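PDB 5GKM: AT5g51070/K3K7_27 from Arabidopsis thaliana, which is the N-terminal (Clp R) domain of the chaperone ClpD, a Clp ATPase that probably binds and hydrolyses ATP through its AAA+ part, which lies outside this fragment. Local coordinates for residues A[66-71]-A[139-144]; A[107-112]-A[123-128]. All blocks are in the same frame, centred on the assembly; numbering follows the deposited sequence.

From the N terminus, helices 12-27 and 35-45 come first, and helix 59-71 then supplies the first side of contact 1. The chain continues into helix 97-112, whose last turns meet helix 120-130 in contact 2, closing a short loop of ten residues between the segments. Helix 134-142 follows directly and returns to helix 59-71, so contact 1 closes a long loop inside which contact 2 is nested. The two contacts lie on opposite sides of the chain's centre, about 23 Å apart between centres, yet they are joined by packing of Leu-139 on Phe-128. Together they tie four helices of the all-helical Clp N-terminal domain.

Contact 1: residues A[66-71]-A[139-144]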
loop_
_atom_site.group_PDB
_atom_site.type_symbol
_atom_site.label_atom_id
_atom_site.label_comp_id
_atom_site.label_asym_id
_atom_site.label_seq_id
_atom_site.Cartn_x
_atom_site.Cartn_y
_atom_site.Cartn_z
ATOM N N VAL A 66 -10.179 7.999 -1.444
ATOM C CA VAL A 66 -10.571 6.666 -1.078
ATOM C C VAL A 66 -12.001 6.597 -0.508
ATOM O O VAL A 66 -12.758 5.709 -0.800
ATOM C CB VAL A 66 -9.546 6.046 -0.112
ATOM C CG1 VAL A 66 -10.074 4.758 0.494
ATOM C CG2 VAL A 66 -8.277 5.709 -0.883
ATOM N N TRP A 67 -12.274 7.536 0.342
ATOM C CA TRP A 67 -13.567 7.598 0.923
ATOM C C TRP A 67 -14.608 7.773 -0.159
ATOM O O TRP A 67 -15.587 7.021 -0.236
ATOM C CB TRP A 67 -13.641 8.746 1.931
ATOM C CG TRP A 67 -15.042 8.889 2.474
ATOM C CD1 TRP A 67 -15.965 9.843 2.160
ATOM C CD2 TRP A 67 -15.717 8.021 3.428
ATOM N NE1 TRP A 67 -17.119 9.648 2.823
ATOM C CE2 TRP A 67 -17.049 8.577 3.597
ATOM C CE3 TRP A 67 -15.365 6.913 4.153
ATOM C CZ2 TRP A 67 -17.977 7.996 4.440
ATOM C CZ3 TRP A 67 -16.315 6.335 4.988
ATOM C CH2 TRP A 67 -17.596 6.874 5.119
ATOM N N SER A 68 -14.318 8.686 -1.073
ATOM C CA SER A 68 -15.266 8.949 -2.104
ATOM C C SER A 68 -15.542 7.734 -2.980
ATOM O O SER A 68 -16.673 7.397 -3.269
ATOM C CB SER A 68 -14.770 10.115 -2.926
ATOM O OG SER A 68 -15.675 10.328 -3.948
ATOM N N ILE A 69 -14.493 7.070 -3.387
ATOM C CA ILE A 69 -14.656 5.955 -4.307
ATOM C C ILE A 69 -15.443 4.778 -3.767
ATOM O O ILE A 69 -16.293 4.270 -4.428
ATOM C CB ILE A 69 -13.270 5.495 -4.863
ATOM C CG1 ILE A 69 -12.657 6.618 -5.650
ATOM C CG2 ILE A 69 -13.388 4.311 -5.789
ATOM C CD1 ILE A 69 -11.198 6.439 -5.875
ATOM N N TRP A 70 -15.119 4.385 -2.552
ATOM C CA TRP A 70 -15.702 3.237 -1.905
ATOM C C TRP A 70 -16.879 3.513 -1.000
ATOM O O TRP A 70 -17.613 2.590 -0.717
ATOM C CB TRP A 70 -14.638 2.457 -1.121
ATOM C CG TRP A 70 -13.804 1.620 -2.048
ATOM C CD1 TRP A 70 -14.092 0.346 -2.497
ATOM C CD2 TRP A 70 -12.600 1.997 -2.764
ATOM N NE1 TRP A 70 -13.166 -0.096 -3.378
ATOM C CE2 TRP A 70 -12.251 0.846 -3.598
ATOM C CE3 TRP A 70 -11.785 3.080 -2.772
ATOM C CZ2 TRP A 70 -11.154 0.856 -4.421
ATOM C CZ3 TRP A 70 -10.694 3.071 -3.602
ATOM C CH2 TRP A 70 -10.397 1.986 -4.428
ATOM N N ASP A 71 -17.007 4.738 -0.483
ATOM C CA ASP A 71 -18.046 4.984 0.524
ATOM C C ASP A 71 -19.185 5.958 0.250
ATOM O O ASP A 71 -20.157 5.959 0.970
ATOM C CB ASP A 71 -17.419 5.292 1.871
ATOM C CG ASP A 71 -16.975 4.046 2.604
ATOM O OD1 ASP A 71 -15.856 3.600 2.385
ATOM O OD2 ASP A 71 -17.770 3.511 3.358
ATOM N N LEU A 139 -5.410 6.370 -7.844
ATOM C CA LEU A 139 -4.465 7.161 -8.576
ATOM C C LEU A 139 -5.153 7.921 -9.716
ATOM O O LEU A 139 -4.840 9.030 -9.977
ATOM C CB LEU A 139 -3.265 6.336 -9.038
ATOM C CG LEU A 139 -2.421 5.769 -7.904
ATOM C CD1 LEU A 139 -1.336 4.867 -8.455
ATOM C CD2 LEU A 139 -1.735 6.840 -7.095
ATOM N N LYS A 140 -6.098 7.270 -10.342
ATOM C CA LYS A 140 -6.819 7.917 -11.413
ATOM C C LYS A 140 -7.584 9.115 -10.883
ATOM O O LYS A 140 -7.611 10.129 -11.486
ATOM C CB LYS A 140 -7.753 6.954 -12.121
ATOM C CG LYS A 140 -8.558 7.595 -13.241
ATOM C CD LYS A 140 -9.412 6.588 -13.971
ATOM C CE LYS A 140 -9.878 7.147 -15.317
ATOM N NZ LYS A 140 -11.263 6.724 -15.643
ATOM N N ARG A 141 -8.194 8.954 -9.735
ATOM C CA ARG A 141 -8.903 10.039 -9.134
ATOM C C ARG A 141 -7.967 11.174 -8.771
ATOM O O ARG A 141 -8.320 12.306 -8.844
ATOM C CB ARG A 141 -9.730 9.557 -7.947
ATOM C CG ARG A 141 -10.461 10.631 -7.203
ATOM C CD ARG A 141 -11.687 11.064 -8.004
ATOM N NE ARG A 141 -12.715 10.053 -8.161
ATOM C CZ ARG A 141 -13.771 9.936 -7.376
ATOM N NH1 ARG A 141 -13.908 10.741 -6.361
ATOM N NH2 ARG A 141 -14.660 9.018 -7.577
ATOM N N LEU A 142 -6.756 10.849 -8.374
ATOM C CA LEU A 142 -5.756 11.861 -8.064
ATOM C C LEU A 142 -5.035 12.424 -9.294
ATOM O O LEU A 142 -4.267 13.286 -9.147
ATOM C CB LEU A 142 -4.733 11.347 -7.051
ATOM C CG LEU A 142 -5.297 10.855 -5.732
ATOM C CD1 LEU A 142 -4.292 10.124 -4.869
ATOM C CD2 LEU A 142 -5.860 12.019 -4.966
ATOM N N GLY A 143 -5.316 11.915 -10.475
ATOM C CA GLY A 143 -4.629 12.399 -11.653
ATOM C C GLY A 143 -3.184 11.974 -11.819
ATOM O O GLY A 143 -2.414 12.616 -12.480
ATOM N N ALA A 144 -2.847 10.837 -11.232
ATOM C CA ALA A 144 -1.474 10.375 -11.188
ATOM C C ALA A 144 -1.284 9.238 -12.168
ATOM O O ALA A 144 -2.202 8.590 -12.530
ATOM C CB ALA A 144 -1.106 9.928 -9.789
#
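Arg-141 reaches from the last turn of helix 134-142 to the end of helix 59-71 and lays its guanidinium beside Ser-68 and over Ile-69. The hydroxyl of Ser-68 meets the edge of that flat group: NH1 of Arg-141 donates to OG of Ser-68 at 3.0 Å, the oxygen close to the guanidinium plane. The N-H...O angle is 155°. Ile-69 approaches from a different direction. Its CG1 lies over one face, away from the centre of the group and 3.7 Å from NH2 of Arg-141, while its CD1 runs back along the arginine to within 4.0 Å of CB of Arg-141. Isoleucine and arginine thus lie antiparallel alongside one another, each pointing to the other's helix. Bends at chi2 (76°) and chi3 (66°) fold the arginine chain, bringing the guanidinium over the isoleucine instead of letting it extend straight outward. This is a surface contact in which the C-terminal turns of two helices are bridged by one hydrogen bond and one apolar face contact. Just beyond Arg-141, Gly-143 takes a positive phi and ends the helix in a Schellman motif. Ile-69 also touches Arg-137. Deeper between the same two helices, Val-66 and Trp-70 pack on Val-138; Val-66 further reaches Leu-40 of helix 35-45, whereas Leu-139 packs on Leu-149 of helix 146-158.

Contact 2: residues A[107-112]-A[123-128]; sequences VEYSRT and IAVGLF
Tyr-109 extends from helix 97-112 toward helix 120-130 and places one face of its ring under CG1 of Val-125. The methyl sits 3.5 Å above the ring plane and is displaced toward the rim on the CD2-CE2 side, its nearest ring atom being CE2 of Tyr-109, 3.6 Å from CG1 of Val-125. Measured to the ring centroid, CG1 is 4.0 Å away and 26° off the normal, which makes this a CH-pi contact. With CG1 anti to the backbone N (chi1 178°), Val-125 turns this one methyl onto the tyrosine. Gly-126 meets the same ring quite differently: its CA lies at the edge, in the ring plane, 3.9 Å from CE2 of Tyr-109. At Gly-126 the ring edge lies against the backbone of helix 120-130 itself, and Tyr-109 and Gly-126 are also the pair whose CA atoms are nearest across the two segments, at 7.8 Å. The ring is thus bounded over a face and along an edge by consecutive residues. Its phenolic end is fixed as well, since OH of Tyr-109 hydrogen-bonds to OG1 of Thr-129, one turn beyond Val-125, whose carbonyl oxygen is also hydrogen-bonded to that threonine hydroxyl. The contact is buried packing between two successive helices of the Clp N-terminal domain. Around it, Val-125 also packs on Leu-154 of helix 146-158, while Ile-123 and Leu-127 turn toward Val-102 of helix 97-112 and leucines of helix 35-45, placing helix 120-130 among three other helices.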
loop_
_atom_site.group_PDB
_atom_site.type_symbol
_atom_site.label_atom_id
_atom_site.label_comp_id
_atom_site.label_asym_id
_atom_site.label_seq_id
_atom_site.Cartn_x
_atom_site.Cartn_y
_atom_site.Cartn_z
ATOM N N VAL A 107 7.994 -9.398 -1.951
ATOM C CA VAL A 107 9.066 -10.323 -1.563
ATOM C C VAL A 107 9.765 -10.895 -2.800
ATOM O O VAL A 107 10.944 -11.007 -2.851
ATOM C CB VAL A 107 8.528 -11.508 -0.738
ATOM C CG1 VAL A 107 9.649 -12.493 -0.442
ATOM C CG2 VAL A 107 7.989 -11.017 0.577
ATOM N N GLU A 108 8.953 -11.270 -3.761
ATOM C CA GLU A 108 9.519 -11.812 -4.996
ATOM C C GLU A 108 10.397 -10.847 -5.784
ATOM O O GLU A 108 11.437 -11.184 -6.228
ATOM C CB GLU A 108 8.412 -12.392 -5.872
ATOM C CG GLU A 108 7.803 -13.652 -5.247
ATOM C CD GLU A 108 6.513 -14.094 -5.873
ATOM O OE1 GLU A 108 6.206 -13.659 -6.951
ATOM O OE2 GLU A 108 5.805 -14.915 -5.301
ATOM N N TYR A 109 9.913 -9.644 -5.930
ATOM C CA TYR A 109 10.644 -8.632 -6.622
ATOM C C TYR A 109 11.959 -8.375 -5.895
ATOM O O TYR A 109 12.972 -8.204 -6.494
ATOM C CB TYR A 109 9.833 -7.338 -6.684
ATOM C CG TYR A 109 8.696 -7.323 -7.669
ATOM C CD1 TYR A 109 8.850 -7.810 -8.943
ATOM C CD2 TYR A 109 7.493 -6.794 -7.354
ATOM C CE1 TYR A 109 7.822 -7.786 -9.839
ATOM C CE2 TYR A 109 6.447 -6.779 -8.250
ATOM C CZ TYR A 109 6.611 -7.252 -9.506
ATOM O OH TYR A 109 5.597 -7.222 -10.393
ATOM N N SER A 110 11.899 -8.334 -4.574
ATOM C CA SER A 110 13.088 -8.077 -3.834
ATOM C C SER A 110 14.124 -9.169 -4.052
ATOM O O SER A 110 15.277 -8.913 -4.164
ATOM C CB SER A 110 12.747 -7.975 -2.329
ATOM O OG SER A 110 13.903 -8.013 -1.613
ATOM N N ARG A 111 13.664 -10.382 -4.061
ATOM C CA ARG A 111 14.558 -11.502 -4.310
ATOM C C ARG A 111 15.152 -11.467 -5.721
ATOM O O ARG A 111 16.285 -11.728 -5.900
ATOM C CB ARG A 111 13.842 -12.818 -4.125
ATOM C CG ARG A 111 13.505 -13.091 -2.699
ATOM C CD ARG A 111 12.634 -14.297 -2.609
ATOM N NE ARG A 111 12.314 -14.633 -1.241
ATOM C CZ ARG A 111 11.303 -15.370 -0.922
ATOM N NH1 ARG A 111 10.537 -15.854 -1.849
ATOM N NH2 ARG A 111 11.073 -15.632 0.328
ATOM N N THR A 112 14.329 -11.128 -6.689
ATOM C CA THR A 112 14.787 -11.053 -8.060
ATOM C C THR A 112 15.874 -10.005 -8.225
ATOM O O THR A 112 16.778 -10.153 -8.994
ATOM C CB THR A 112 13.605 -10.780 -9.008
ATOM O OG1 THR A 112 12.744 -11.890 -8.966
ATOM C CG2 THR A 112 14.055 -10.556 -10.474
ATOM N N ILE A 123 7.065 -2.956 -2.021
ATOM C CA ILE A 123 5.630 -3.057 -1.825
ATOM C C ILE A 123 4.866 -2.227 -2.844
ATOM O O ILE A 123 3.895 -2.635 -3.333
ATOM C CB ILE A 123 5.162 -2.685 -0.384
ATOM C CG1 ILE A 123 5.880 -3.583 0.628
ATOM C CG2 ILE A 123 3.639 -2.743 -0.292
ATOM C CD1 ILE A 123 5.712 -3.191 2.080
ATOM N N ALA A 124 5.367 -1.041 -3.117
ATOM C CA ALA A 124 4.725 -0.229 -4.137
ATOM C C ALA A 124 4.757 -0.877 -5.526
ATOM O O ALA A 124 3.819 -0.837 -6.212
ATOM C CB ALA A 124 5.344 1.163 -4.196
ATOM N N VAL A 125 5.883 -1.472 -5.861
ATOM C CA VAL A 125 5.973 -2.111 -7.159
ATOM C C VAL A 125 4.952 -3.230 -7.213
ATOM O O VAL A 125 4.319 -3.397 -8.172
ATOM C CB VAL A 125 7.377 -2.662 -7.480
ATOM C CG1 VAL A 125 7.384 -3.353 -8.841
ATOM C CG2 VAL A 125 8.347 -1.501 -7.505
ATOM N N GLY A 126 4.820 -3.943 -6.120
ATOM C CA GLY A 126 3.822 -4.985 -6.055
ATOM C C GLY A 126 2.424 -4.442 -6.188
ATOM O O GLY A 126 1.640 -4.962 -6.881
ATOM N N LEU A 127 2.172 -3.352 -5.490
ATOM C CA LEU A 127 0.869 -2.811 -5.444
ATOM C C LEU A 127 0.425 -2.395 -6.818
ATOM O O LEU A 127 -0.711 -2.532 -7.175
ATOM C CB LEU A 127 0.850 -1.638 -4.478
ATOM C CG LEU A 127 -0.414 -0.831 -4.251
ATOM C CD1 LEU A 127 -1.489 -1.764 -3.742
ATOM C CD2 LEU A 127 -0.194 0.293 -3.255
ATOM N N PHE A 128 1.367 -1.881 -7.574
ATOM C CA PHE A 128 1.058 -1.292 -8.850
ATOM C C PHE A 128 1.176 -2.291 -9.991
ATOM O O PHE A 128 1.115 -1.889 -11.105
ATOM C CB PHE A 128 1.968 -0.083 -9.134
ATOM C CG PHE A 128 1.846 1.020 -8.114
ATOM C CD1 PHE A 128 0.660 1.209 -7.468
ATOM C CD2 PHE A 128 2.903 1.864 -7.806
ATOM C CE1 PHE A 128 0.519 2.177 -6.529
ATOM C CE2 PHE A 128 2.769 2.854 -6.846
ATOM C CZ PHE A 128 1.582 2.979 -6.206
#